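Local coordinates for DNA sulfur modification protein DndE (Escherichia coli, PDB 4LRV) that takes part in the phosphorothioate modification of DNA, in which sulfur enters the backbone, and probably acts by binding DNA, at residues R38-E43 with A95-D100. Numbering follows the deposited sequence.
Sequences RSVESE and AAHVED
Ser39 OG stands trans to its own backbone N (chi1 -177°) and Asp100 CG is likewise anti, torsions that turn the hydroxyl and the carboxylate toward one another across the gap between helices 28-40 and 87-103. Ser39 OG donates to Asp100 OD2 at 2.7 Å, meeting the oxygen on its anti side, 17° out of the carboxylate plane. Ser39 also borders the edge of the His97 ring, its CB near the ring plane and OG beside CD2. Val40 CG2 lies over one face of the His97 ring in a CH-pi contact, 3.4 Å from its centroid and 11° off the normal. Phe36 and Phe44 also meet the ring, and His97 ND1 is weakly bonded to Ala93 O. With an alanine in place of His97, Val40 CG2 would probably lose the aromatic face it rests on, and the space the ring fills between the helices would be left unfilled. Just past the helix end, Ser42 N and Ser42 OG both donate to Ser39 O, the hydroxyl at 2.6 Å, securing the turn. Val40 also packs on Val77 and Leu81 of helix 71-81 and on Leu76 of a second subunit. The contact is buried helix-helix packing in the helical core of DndE, joining the C-terminal end of helix 28-40 to helix 87-103.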
ATOM      1  N   ARG A  38     -11.113 -18.135  -1.875  1.00 16.04           N
ATOM      2  CA  ARG A  38     -12.316 -18.232  -2.677  1.00 17.25           C
ATOM      3  C   ARG A  38     -12.608 -19.707  -2.945  1.00 17.28           C
ATOM      4  O   ARG A  38     -13.748 -20.117  -3.111  1.00 17.99           O
ATOM      5  CB  ARG A  38     -12.246 -17.363  -3.951  1.00 18.01           C
ATOM      6  CG  ARG A  38     -11.781 -18.048  -5.225  1.00 19.98           C
ATOM      7  CD  ARG A  38     -12.199 -17.244  -6.460  1.00 23.85           C
ATOM      8  NE  ARG A  38     -11.642 -15.889  -6.469  1.00 27.12           N
ATOM      9  CZ  ARG A  38     -10.534 -15.522  -7.120  1.00 28.34           C
ATOM     10  NH1 ARG A  38      -9.835 -16.404  -7.829  1.00 27.10           N
ATOM     11  NH2 ARG A  38     -10.113 -14.259  -7.058  1.00 29.57           N
ATOM     12  N   SER A  39     -11.560 -20.509  -2.939  1.00 16.82           N
ATOM     13  CA  SER A  39     -11.704 -21.940  -3.084  1.00 15.97           C
ATOM     14  C   SER A  39     -12.303 -22.558  -1.818  1.00 15.79           C
ATOM     15  O   SER A  39     -13.257 -23.338  -1.857  1.00 16.17           O
ATOM     16  CB  SER A  39     -10.343 -22.540  -3.365  1.00 15.29           C
ATOM     17  OG  SER A  39     -10.458 -23.914  -3.584  1.00 15.80           O
ATOM     18  N   VAL A  40     -11.737 -22.182  -0.687  1.00 15.41           N
ATOM     19  CA  VAL A  40     -12.077 -22.772   0.597  1.00 14.87           C
ATOM     20  C   VAL A  40     -13.491 -22.405   1.106  1.00 15.82           C
ATOM     21  O   VAL A  40     -14.079 -23.155   1.881  1.00 15.59           O
ATOM     22  CB  VAL A  40     -10.940 -22.463   1.587  1.00 14.36           C
ATOM     23  CG1 VAL A  40     -11.419 -21.850   2.881  1.00 13.95           C
ATOM     24  CG2 VAL A  40     -10.044 -23.682   1.763  1.00 13.92           C
ATOM     25  N   GLU A  41     -14.043 -21.276   0.654  1.00 17.14           N
ATOM     26  CA  GLU A  41     -15.442 -20.945   0.959  1.00 18.81           C
ATOM     27  C   GLU A  41     -16.451 -21.551  -0.029  1.00 18.63           C
ATOM     28  O   GLU A  41     -17.621 -21.202  -0.002  1.00 19.34           O
ATOM     29  CB  GLU A  41     -15.649 -19.428   1.091  1.00 19.77           C
ATOM     30  CG  GLU A  41     -15.640 -18.634  -0.228  1.00 22.86           C
ATOM     31  CD  GLU A  41     -15.720 -17.119  -0.001  1.00 26.90           C
ATOM     32  OE1 GLU A  41     -16.129 -16.693   1.102  1.00 29.90           O
ATOM     33  OE2 GLU A  41     -15.357 -16.344  -0.913  1.00 27.70           O
ATOM     34  N   SER A  42     -15.998 -22.468  -0.877  1.00 18.03           N
ATOM     35  CA  SER A  42     -16.875 -23.175  -1.806  1.00 17.44           C
ATOM     36  C   SER A  42     -16.916 -24.676  -1.502  1.00 17.39           C
ATOM     37  O   SER A  42     -16.686 -25.093  -0.372  1.00 17.31           O
ATOM     38  CB  SER A  42     -16.452 -22.920  -3.259  1.00 17.20           C
ATOM     39  OG  SER A  42     -15.181 -23.497  -3.543  1.00 17.35           O
ATOM     40  N   GLU A  43     -17.200 -25.480  -2.524  1.00 17.80           N
ATOM     41  CA  GLU A  43     -17.466 -26.919  -2.366  1.00 17.58           C
ATOM     42  C   GLU A  43     -16.227 -27.757  -2.582  1.00 16.76           C
ATOM     43  O   GLU A  43     -16.154 -28.899  -2.127  1.00 17.15           O
ATOM     44  CB  GLU A  43     -18.518 -27.365  -3.366  1.00 18.19           C
ATOM     45  CG  GLU A  43     -19.705 -26.437  -3.452  1.00 21.07           C
ATOM     46  CD  GLU A  43     -19.962 -25.946  -4.862  1.00 24.91           C
ATOM     47  OE1 GLU A  43     -20.144 -24.722  -5.010  1.00 26.09           O
ATOM     48  OE2 GLU A  43     -19.971 -26.768  -5.817  1.00 26.57           O
ATOM     49  N   ALA A  95      -1.996 -26.184  -1.946  1.00 12.11           N
ATOM     50  CA  ALA A  95      -1.785 -25.995  -3.385  1.00 12.48           C
ATOM     51  C   ALA A  95      -3.028 -26.295  -4.224  1.00 12.40           C
ATOM     52  O   ALA A  95      -3.380 -25.527  -5.115  1.00 12.31           O
ATOM     53  CB  ALA A  95      -0.602 -26.829  -3.869  1.00 12.17           C
ATOM     54  N   ALA A  96      -3.695 -27.408  -3.936  1.00 12.40           N
ATOM     55  CA  ALA A  96      -4.907 -27.763  -4.650  1.00 12.62           C
ATOM     56  C   ALA A  96      -5.948 -26.645  -4.534  1.00 13.28           C
ATOM     57  O   ALA A  96      -6.601 -26.300  -5.525  1.00 13.50           O
ATOM     58  CB  ALA A  96      -5.464 -29.085  -4.140  1.00 12.34           C
ATOM     59  N   HIS A  97      -6.090 -26.085  -3.330  1.00 12.88           N
ATOM     60  CA  HIS A  97      -6.979 -24.963  -3.100  1.00 12.93           C
ATOM     61  C   HIS A  97      -6.576 -23.695  -3.848  1.00 13.12           C
ATOM     62  O   HIS A  97      -7.434 -22.964  -4.324  1.00 13.02           O
ATOM     63  CB  HIS A  97      -7.125 -24.668  -1.604  1.00 12.89           C
ATOM     64  CG  HIS A  97      -8.248 -25.411  -0.956  1.00 12.45           C
ATOM     65  ND1 HIS A  97      -8.051 -26.341   0.045  1.00 11.51           N
ATOM     66  CD2 HIS A  97      -9.579 -25.386  -1.195  1.00 11.64           C
ATOM     67  CE1 HIS A  97      -9.218 -26.839   0.410  1.00 11.70           C
ATOM     68  NE2 HIS A  97     -10.161 -26.278  -0.327  1.00 12.27           N
ATOM     69  N   VAL A  98      -5.280 -23.426  -3.957  1.00 13.46           N
ATOM     70  CA  VAL A  98      -4.852 -22.251  -4.717  1.00 13.70           C
ATOM     71  C   VAL A  98      -5.210 -22.436  -6.190  1.00 14.11           C
ATOM     72  O   VAL A  98      -5.761 -21.525  -6.820  1.00 13.80           O
ATOM     73  CB  VAL A  98      -3.359 -21.905  -4.503  1.00 13.40           C
ATOM     74  CG1 VAL A  98      -2.961 -20.736  -5.374  1.00 13.33           C
ATOM     75  CG2 VAL A  98      -3.116 -21.543  -3.053  1.00 13.20           C
ATOM     76  N   GLU A  99      -4.945 -23.635  -6.708  1.00 14.61           N
ATOM     77  CA  GLU A  99      -5.271 -23.987  -8.095  1.00 15.80           C
ATOM     78  C   GLU A  99      -6.764 -23.874  -8.367  1.00 15.75           C
ATOM     79  O   GLU A  99      -7.174 -23.261  -9.355  1.00 16.01           O
ATOM     80  CB  GLU A  99      -4.785 -25.404  -8.421  1.00 16.29           C
ATOM     81  CG  GLU A  99      -5.243 -25.977  -9.749  1.00 19.24           C
ATOM     82  CD  GLU A  99      -5.080 -27.502  -9.817  1.00 24.55           C
ATOM     83  OE1 GLU A  99      -4.786 -28.131  -8.762  1.00 26.21           O
ATOM     84  OE2 GLU A  99      -5.239 -28.081 -10.924  1.00 25.97           O
ATOM     85  N   ASP A 100      -7.574 -24.462  -7.493  1.00 15.62           N
ATOM     86  CA  ASP A 100      -9.024 -24.430  -7.661  1.00 15.52           C
ATOM     87  C   ASP A 100      -9.535 -22.985  -7.654  1.00 15.80           C
ATOM     88  O   ASP A 100     -10.193 -22.555  -8.588  1.00 15.27           O
ATOM     89  CB  ASP A 100      -9.702 -25.265  -6.579  1.00 15.56           C
ATOM     90  CG  ASP A 100     -11.205 -25.186  -6.650  1.00 16.48           C
ATOM     91  OD1 ASP A 100     -11.784 -25.824  -7.559  1.00 17.96           O
ATOM     92  OD2 ASP A 100     -11.807 -24.480  -5.805  1.00 16.66           O
TER